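Local atomic coordinates of cystathionine gamma-synthase (Xanthomonas oryzae pv. oryzae KACC 10331, PDB entry 6LD7), a protein that binds pyridoxal 5'-phosphate and probably makes cystathionine by gamma-replacement in methionine biosynthesis. Residues C[92-97]-C[202-207]; C[235-238]-C[242-245]. The protein carries 1 engineered substitution. One frame throughout, in Å; residues are numbered along the deposited sequence.

Contact 1. Residues C[92-97]-C[202-207]; sequences NLVLNA and LVLHST
Helix 87-98 packs on the mixed seven-stranded sheet of this fold-type I PLP enzyme; between 92-97 and 202-207 the contact is carried by Val94, whose two methyl groups reach Leu202 and Leu204. These leucines, two positions apart on the strand, point toward the helix, while Val203 between them points away. Val94 CG1 meets Leu202 CD1 tip to tip at 3.9 Å. Its second methyl, CG2, lies 4.0 Å from Leu204 CD2, and here the two side chains cross at a slant rather than end on. The valine torsion divides the work: CG1 is trans to the backbone N (chi1 173°), and CG2 sits beside that N, so that each branch is turned to a different leucine.

On the helix, the polar side chain of Asn96 is folded back along the helix and does not touch strand 202-206; it packs on Leu240 of helix 227-240 and on Leu122 of the second subunit. Asn96 ND2 donates to Asn92 O over 2.9 Å, almost straight at 162°, from above the carbonyl plane and with the oxygen close to the plane of the amide. The same Asn92 O accepts the helical bond from Asn96 N at 3.1 Å, so two donors of one residue hold it. Farther along the strand, Ser206 OG bonds to phosphate oxygen OP1 of the PLP-bearing lysine at position 209, and His205 NE2 to Glu76 OE2. Val222 of strand 220-224 touches both Val94 and Leu202, and Ala224 touches Leu202.

No hydrogen bond links the two segments. The buried interface rests on methyl-methyl dispersion and exclusion of water, forces with little directionality, on a strand that leads to the cofactor lysine.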
loop_
_atom_site.group_PDB
_atom_site.type_symbol
_atom_site.label_atom_id
_atom_site.label_comp_id
_atom_site.label_asym_id
_atom_site.label_seq_id
_atom_site.Cartn_x
_atom_site.Cartn_y
_atom_site.Cartn_z
ATOM N N ASN C 92 25.739 4.903 6.907
ATOM C CA ASN C 92 26.301 3.576 7.237
ATOM C C ASN C 92 26.904 2.928 5.981
ATOM O O ASN C 92 28.081 2.437 6.029
ATOM C CB ASN C 92 25.203 2.741 7.905
ATOM C CG ASN C 92 25.691 1.369 8.340
ATOM O OD1 ASN C 92 26.851 1.287 8.564
ATOM N ND2 ASN C 92 24.828 0.469 8.796
ATOM N N LEU C 93 26.146 2.886 4.878
ATOM C CA LEU C 93 26.650 2.307 3.621
ATOM C C LEU C 93 27.982 2.952 3.171
ATOM O O LEU C 93 28.990 2.251 2.874
ATOM C CB LEU C 93 25.544 2.505 2.603
ATOM C CG LEU C 93 25.967 2.090 1.197
ATOM C CD1 LEU C 93 26.409 0.649 1.149
ATOM C CD2 LEU C 93 24.871 2.362 0.214
ATOM N N VAL C 94 28.067 4.277 3.149
ATOM C CA VAL C 94 29.315 4.953 2.721
ATOM C C VAL C 94 30.475 4.589 3.653
ATOM O O VAL C 94 31.520 4.334 3.135
ATOM C CB VAL C 94 29.139 6.458 2.700
ATOM C CG1 VAL C 94 30.463 7.136 2.426
ATOM C CG2 VAL C 94 28.032 6.858 1.719
ATOM N N LEU C 95 30.289 4.650 4.957
ATOM C CA LEU C 95 31.337 4.277 5.932
ATOM C C LEU C 95 31.895 2.888 5.635
ATOM O O LEU C 95 33.120 2.740 5.700
ATOM C CB LEU C 95 30.814 4.318 7.355
ATOM C CG LEU C 95 30.289 5.678 7.818
ATOM C CD1 LEU C 95 29.707 5.506 9.240
ATOM C CD2 LEU C 95 31.373 6.730 7.792
ATOM N N ASN C 96 31.035 1.920 5.335
ATOM C CA ASN C 96 31.463 0.540 5.054
ATOM C C ASN C 96 32.050 0.443 3.647
ATOM O O ASN C 96 32.989 -0.321 3.446
ATOM C CB ASN C 96 30.285 -0.417 5.172
ATOM C CG ASN C 96 29.976 -0.771 6.605
ATOM O OD1 ASN C 96 30.586 -1.695 7.153
ATOM N ND2 ASN C 96 29.000 -0.087 7.195
ATOM N N ALA C 97 31.580 1.158 2.649
ATOM C CA ALA C 97 32.170 0.990 1.316
ATOM C C ALA C 97 33.531 1.680 1.255
ATOM O O ALA C 97 34.392 1.302 0.456
ATOM C CB ALA C 97 31.298 1.560 0.249
ATOM N N LEU C 202 30.654 11.667 -3.731
ATOM C CA LEU C 202 29.408 11.075 -3.288
ATOM C C LEU C 202 28.503 12.178 -2.815
ATOM O O LEU C 202 28.969 13.119 -2.114
ATOM C CB LEU C 202 29.679 10.112 -2.114
ATOM C CG LEU C 202 30.482 8.870 -2.446
ATOM C CD1 LEU C 202 31.110 8.314 -1.183
ATOM C CD2 LEU C 202 29.595 7.842 -3.109
ATOM N N VAL C 203 27.225 11.947 -2.984
ATOM C CA VAL C 203 26.233 12.797 -2.333
ATOM C C VAL C 203 25.214 11.848 -1.711
ATOM O O VAL C 203 24.867 10.805 -2.315
ATOM C CB VAL C 203 25.669 13.837 -3.333
ATOM C CG1 VAL C 203 24.971 13.210 -4.523
ATOM C CG2 VAL C 203 24.640 14.663 -2.619
ATOM N N LEU C 204 24.719 12.200 -0.563
ATOM C CA LEU C 204 23.675 11.359 0.061
ATOM C C LEU C 204 22.558 12.183 0.690
ATOM O O LEU C 204 22.675 13.426 0.828
ATOM C CB LEU C 204 24.355 10.427 1.053
ATOM C CG LEU C 204 25.012 11.035 2.300
ATOM C CD1 LEU C 204 23.970 11.438 3.345
ATOM C CD2 LEU C 204 25.898 9.989 2.950
ATOM N N HIS C 205 21.422 11.530 0.882
ATOM C CA HIS C 205 20.199 12.207 1.366
ATOM C C HIS C 205 19.507 11.295 2.366
ATOM O O HIS C 205 19.495 10.095 2.111
ATOM C CB HIS C 205 19.225 12.380 0.199
ATOM C CG HIS C 205 19.643 13.337 -0.847
ATOM N ND1 HIS C 205 19.289 14.658 -0.793
ATOM C CD2 HIS C 205 20.389 13.161 -1.985
ATOM C CE1 HIS C 205 19.865 15.302 -1.822
ATOM N NE2 HIS C 205 20.616 14.394 -2.528
ATOM N N SER C 206 18.806 11.868 3.337
ATOM C CA SER C 206 17.575 11.297 3.900
ATOM C C SER C 206 16.417 11.678 2.977
ATOM O O SER C 206 16.046 12.820 2.925
ATOM C CB SER C 206 17.420 11.833 5.279
ATOM O OG SER C 206 16.159 11.465 5.744
ATOM N N THR C 207 15.862 10.720 2.249
ATOM C CA THR C 207 14.666 10.911 1.438
ATOM C C THR C 207 13.431 11.150 2.332
ATOM O O THR C 207 12.464 11.638 1.811
ATOM C CB THR C 207 14.443 9.731 0.516
ATOM O OG1 THR C 207 14.244 8.527 1.280
ATOM C CG2 THR C 207 15.631 9.612 -0.404
#

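Contact 2. Residues C[235-238]-C[242-245]; sequences WWAN and LTGS
Ala237 and Thr243 meet methyl to methyl just beside the point where the chain leaves helix 227-240. Followed outward, the Thr243 side chain splits at CB into two branches with different tasks. CG2, beside the backbone N and trans to the carbonyl carbon, reaches back to the helix and lies 4.0 Å from Ala237 CB. OG1, placed between N and the carbonyl carbon (chi1 54°), hydrogen-bonds to Arg59 O, so the hydroxyl of this buried threonine is satisfied while its methyl packs.

One residue earlier, the backbone makes the only hydrogen bond between the segments. Leu242 N donates to Ala237 O at 3.0 Å, with an N-H...O angle of 163°; the donor lies in the carbonyl plane and the C=O...N angle is 152°. The donor is five residues after the acceptor, where a regular alpha-helical bond has four, and the bond closes the chain back on the last turn of the helix.

On the helix itself, Trp235 and Trp236 extend beyond the contact, Trp235 CZ3 standing 3.7 Å above the plane of the Trp236 ring, over its centre. At the other end, Ser245 is the N-cap of helix 246-256, its OG accepting from Asp248 N, and the same OG hydrogen-bonds to Asp248 OD1 of the second subunit.

The connection thus runs from helix 227-240 to helix 246-256 alongside strand 80-84, outermost in the sheet of this chain, where Gly244 bonds to Ile83, with Leu242 on helix 87-98 and also against Leu242 of the second subunit.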
loop_
_atom_site.group_PDB
_atom_site.type_symbol
_atom_site.label_atom_id
_atom_site.label_comp_id
_atom_site.label_asym_id
_atom_site.label_seq_id
_atom_site.Cartn_x
_atom_site.Cartn_y
_atom_site.Cartn_z
ATOM N N TRP C 235 27.178 -3.367 -4.061
ATOM C CA TRP C 235 27.657 -4.632 -3.485
ATOM C C TRP C 235 27.543 -4.563 -1.941
ATOM O O TRP C 235 26.981 -5.454 -1.365
ATOM C CB TRP C 235 29.086 -4.866 -3.968
ATOM C CG TRP C 235 29.576 -6.215 -3.562
ATOM C CD1 TRP C 235 29.626 -7.324 -4.376
ATOM C CD2 TRP C 235 30.097 -6.594 -2.247
ATOM N NE1 TRP C 235 30.185 -8.363 -3.650
ATOM C CE2 TRP C 235 30.461 -7.965 -2.353
ATOM C CE3 TRP C 235 30.367 -5.911 -1.044
ATOM C CZ2 TRP C 235 30.978 -8.674 -1.256
ATOM C CZ3 TRP C 235 30.851 -6.604 0.044
ATOM C CH2 TRP C 235 31.172 -7.971 -0.066
ATOM N N TRP C 236 27.989 -3.485 -1.313
ATOM C CA TRP C 236 27.947 -3.303 0.149
ATOM C C TRP C 236 26.507 -3.199 0.645
ATOM O O TRP C 236 26.206 -3.742 1.752
ATOM C CB TRP C 236 28.792 -2.130 0.582
ATOM C CG TRP C 236 30.246 -2.496 0.654
ATOM C CD1 TRP C 236 31.204 -2.157 -0.244
ATOM C CD2 TRP C 236 30.904 -3.166 1.743
ATOM N NE1 TRP C 236 32.384 -2.671 0.177
ATOM C CE2 TRP C 236 32.239 -3.335 1.356
ATOM C CE3 TRP C 236 30.439 -3.855 2.872
ATOM C CZ2 TRP C 236 33.187 -3.986 2.148
ATOM C CZ3 TRP C 236 31.363 -4.483 3.681
ATOM C CH2 TRP C 236 32.719 -4.545 3.321
ATOM N N ALA C 237 25.624 -2.546 -0.096
ATOM C CA ALA C 237 24.222 -2.419 0.338
ATOM C C ALA C 237 23.543 -3.803 0.372
ATOM O O ALA C 237 22.811 -4.071 1.345
ATOM C CB ALA C 237 23.458 -1.407 -0.517
ATOM N N ASN C 238 23.792 -4.619 -0.629
ATOM C CA ASN C 238 23.287 -6.020 -0.723
ATOM C C ASN C 238 23.895 -6.828 0.450
ATOM O O ASN C 238 23.167 -7.481 1.178
ATOM C CB ASN C 238 23.587 -6.611 -2.096
ATOM C CG ASN C 238 23.206 -8.085 -2.138
ATOM O OD1 ASN C 238 22.042 -8.370 -1.927
ATOM N ND2 ASN C 238 24.177 -9.011 -2.217
ATOM N N LEU C 242 21.102 -3.286 3.652
ATOM C CA LEU C 242 20.667 -1.898 3.946
ATOM C C LEU C 242 19.658 -1.376 2.916
ATOM O O LEU C 242 19.189 -0.227 3.098
ATOM C CB LEU C 242 21.900 -0.981 3.886
ATOM C CG LEU C 242 22.826 -1.082 5.068
ATOM C CD1 LEU C 242 24.071 -0.220 4.833
ATOM C CD2 LEU C 242 22.041 -0.623 6.291
ATOM N N THR C 243 19.393 -2.090 1.821
ATOM C CA THR C 243 18.394 -1.696 0.823
ATOM C C THR C 243 16.993 -1.530 1.431
ATOM O O THR C 243 16.667 -2.153 2.436
ATOM C CB THR C 243 18.397 -2.635 -0.371
ATOM O OG1 THR C 243 18.236 -3.954 0.149
ATOM C CG2 THR C 243 19.700 -2.538 -1.120
ATOM N N GLY C 244 16.235 -0.639 0.803
ATOM C CA GLY C 244 14.892 -0.232 1.238
ATOM C C GLY C 244 13.770 -1.096 0.595
ATOM O O GLY C 244 13.970 -1.750 -0.429
ATOM N N SER C 245 12.578 -0.902 1.097
ATOM C CA SER C 245 11.313 -1.499 0.646
ATOM C C SER C 245 10.892 -0.885 -0.697
ATOM O O SER C 245 10.891 0.318 -0.916
ATOM C CB SER C 245 10.356 -1.185 1.733
ATOM O OG SER C 245 9.052 -1.003 1.280
#

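Contact 1 closes before contact 2 opens along the chain, and their centres lie 11 Å apart on the same side of the chain's centre. Helix 87-98 joins them: Val94 faces the sheet in contact 1, whereas Leu93 and Ala97 face helix 227-240. Leu93 CD1 lies 3.5 Å from Ala237 N, and Ala97 CA is 3.6 Å from Trp236 CD1. Leu93 N also meets Leu242 CD1 at 3.7 Å. The two contacts thus pack against each other through Leu93 and Ala97. The packing runs from strand 202-206, which ends three residues before the cofactor lysine, by way of helices 87-98 and 227-240 to the second subunit, which both contacts touch.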